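Local coordinates for activator of Hsp90 ATPase homologue 1/2-like C-terminal domain-containing protein (Rhodobacter sphaeroides, PDB 3PU2) that is of unknown function but belongs to the AHA1 family, so a role in activating Hsp90 ATPase is possible but unproven, at residues 136-139 / 140-144. Residues are numbered along the deposited sequence; the frame is centred on the assembly and turned at random. Where two conformers were deposited one is given.
Sequences ASAM and ATEME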
ATOM      1  N   ALA A 136      -3.515  15.965  -4.544  1.00 81.63           N
ATOM      2  CA  ALA A 136      -3.726  16.397  -5.923  1.00 84.88           C
ATOM      3  C   ALA A 136      -3.139  15.398  -6.927  1.00 89.63           C
ATOM      4  O   ALA A 136      -2.900  15.740  -8.087  1.00 92.00           O
ATOM      5  CB  ALA A 136      -3.106  17.775  -6.130  1.00 85.60           C
ATOM      6  N   SER A 137      -2.907  14.168  -6.463  1.00 81.79           N
ATOM      7  CA  SER A 137      -2.357  13.086  -7.283  1.00 65.29           C
ATOM      8  C   SER A 137      -3.363  11.968  -7.399  1.00 71.25           C
ATOM      9  O   SER A 137      -4.026  11.630  -6.418  1.00 82.05           O
ATOM     10  CB  SER A 137      -1.090  12.508  -6.647  1.00 50.68           C
ATOM     11  OG  SER A 137       0.079  13.135  -7.147  1.00 58.49           O
ATOM     12  N   ALA A 138      -3.467  11.380  -8.585  1.00 94.11           N
ATOM     13  CA  ALA A 138      -4.397  10.278  -8.800  1.00105.41           C
ATOM     14  C   ALA A 138      -3.906   9.069  -8.018  1.00 90.87           C
ATOM     15  O   ALA A 138      -3.963   7.936  -8.489  1.00 93.01           O
ATOM     16  CB  ALA A 138      -4.502   9.947 -10.280  1.00109.58           C
HETATM   17  N   MSE A 139      -3.401   9.339  -6.820  1.00 58.28           N
HETATM   18  CA  MSE A 139      -2.914   8.313  -5.925  1.00 50.56           C
HETATM   19  C   MSE A 139      -4.104   7.525  -5.386  1.00 54.02           C
HETATM   20  O   MSE A 139      -4.041   6.304  -5.253  1.00 60.32           O
HETATM   21  CB  MSE A 139      -2.142   8.964  -4.783  1.00 60.20           C
HETATM   22  CG  MSE A 139      -1.667   7.997  -3.714  1.00 62.63           C
HETATM   23 SE   MSE A 139      -2.756   8.118  -2.126  0.73 81.71          SE
HETATM   24  CE  MSE A 139      -1.621   9.247  -1.070  1.00156.99           C
ATOM     25  N   ALA A 140      -5.190   8.232  -5.080  1.00 60.72           N
ATOM     26  CA  ALA A 140      -6.401   7.589  -4.573  1.00 67.86           C
ATOM     27  C   ALA A 140      -6.994   6.723  -5.682  1.00 60.81           C
ATOM     28  O   ALA A 140      -7.549   5.646  -5.441  1.00 52.84           O
ATOM     29  CB  ALA A 140      -7.408   8.642  -4.132  1.00 73.29           C
ATOM     30  N   THR A 141      -6.811   7.211  -6.886  1.00 60.20           N
ATOM     31  CA  THR A 141      -7.335   6.600  -8.066  1.00 66.40           C
ATOM     32  C   THR A 141      -6.545   5.391  -8.426  1.00 65.06           C
ATOM     33  O   THR A 141      -7.063   4.365  -8.790  1.00 60.94           O
ATOM     34  CB  THR A 141      -7.204   7.562  -9.202  1.00 66.74           C
ATOM     35  OG1 THR A 141      -8.470   8.158  -9.438  1.00 77.09           O
ATOM     36  CG2 THR A 141      -6.784   6.852 -10.427  1.00 51.87           C
ATOM     37  N   GLU A 142      -5.255   5.528  -8.330  1.00 60.90           N
ATOM     38  CA  GLU A 142      -4.397   4.474  -8.695  1.00 53.92           C
ATOM     39  C   GLU A 142      -4.429   3.424  -7.662  1.00 53.89           C
ATOM     40  O   GLU A 142      -4.122   2.297  -7.927  1.00 62.68           O
ATOM     41  CB  GLU A 142      -3.021   5.016  -8.793  1.00 54.30           C
ATOM     42  CG  GLU A 142      -2.833   5.794  -9.983  1.00 68.16           C
ATOM     43  CD  GLU A 142      -1.426   6.116 -10.158  1.00 85.02           C
ATOM     44  OE1 GLU A 142      -0.618   5.329  -9.695  1.00 91.25           O
ATOM     45  OE2 GLU A 142      -1.095   7.152 -10.735  1.00 93.19           O
HETATM   46  N   MSE A 143      -4.784   3.804  -6.466  1.00 48.70           N
HETATM   47  CA  MSE A 143      -4.747   2.862  -5.401  0.50 53.80           C
HETATM   48  C   MSE A 143      -6.027   2.073  -5.321  1.00 57.97           C
HETATM   49  O   MSE A 143      -6.033   1.011  -4.759  1.00 70.43           O
HETATM   50  CB  MSE A 143      -4.404   3.580  -4.110  0.50 63.55           C
HETATM   51  CG  MSE A 143      -4.110   2.677  -2.930  0.50 71.16           C
HETATM   52 SE   MSE A 143      -2.422   2.131  -2.776  0.50 95.07          SE
HETATM   53  CE  MSE A 143      -2.637   0.410  -2.978  0.50 24.15           C
ATOM     54  N   GLU A 144      -7.086   2.547  -5.953  1.00 53.12           N
ATOM     55  CA  GLU A 144      -8.307   1.769  -6.148  1.00 50.32           C
ATOM     56  C   GLU A 144      -8.126   0.844  -7.346  1.00 60.90           C
ATOM     57  O   GLU A 144      -8.594  -0.296  -7.342  1.00 71.80           O
ATOM     58  CB  GLU A 144      -9.518   2.684  -6.354  1.00 55.22           C
ATOM     59  CG  GLU A 144     -10.849   1.949  -6.613  1.00 66.48           C
ATOM     60  CD  GLU A 144     -11.130   0.787  -5.646  1.00 78.67           C
ATOM     61  OE1 GLU A 144     -10.832   0.911  -4.443  1.00 86.10           O
ATOM     62  OE2 GLU A 144     -11.671  -0.251  -6.091  1.00 86.32           O
TER
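Ala138 and Met139 meet Thr141, Glu142 and Met143 across the first turn of helix 139-156. Ala138 sits at the N-cap position. The Ala138 CB is 3.8 Å from both CB and CG2 of Thr141, so the alanine methyl lies against the CB-CG2 branch of the threonine. Alanine has no side-chain oxygen, so it offers no side-chain acceptor to the first N-H groups of the helix. The first turn is closed by backbone bonds. Glu142 N donates to Ala138 O, although this oxygen is not precisely placed. One residue on, Met143 N makes a weak hydrogen bond to Met139 O at 2.9 Å, bent to 128° at the hydrogen.

Glu142 starts back toward Ala138. Its CG is anti to the carbonyl carbon (chi1 -75°) and the chain is extended beyond it. This leaves OE2 roughly 4.4 Å from Ala138 CB, but the side-chain placement is approximate. The carboxylate may gain a little from the positive end of the helix, though it makes no hydrogen bond to the turn. A lysine in its place would probably lose the acidic group at the helix start.

Met139, a selenomethionine, turns its side chain the other way. With CG anti to the backbone N (chi1 176°) and bends further out, it packs on Leu15 and Phe17 of strand 14-21 and on Tyr125. Glu142 touches Ala44, and Met143 touches Leu42. The arrangement is the N-terminal turn of the long C-terminal helix that packs on the antiparallel sheet, as in the helix-grip fold of the Bet v 1-like (SRPBCC) superfamily.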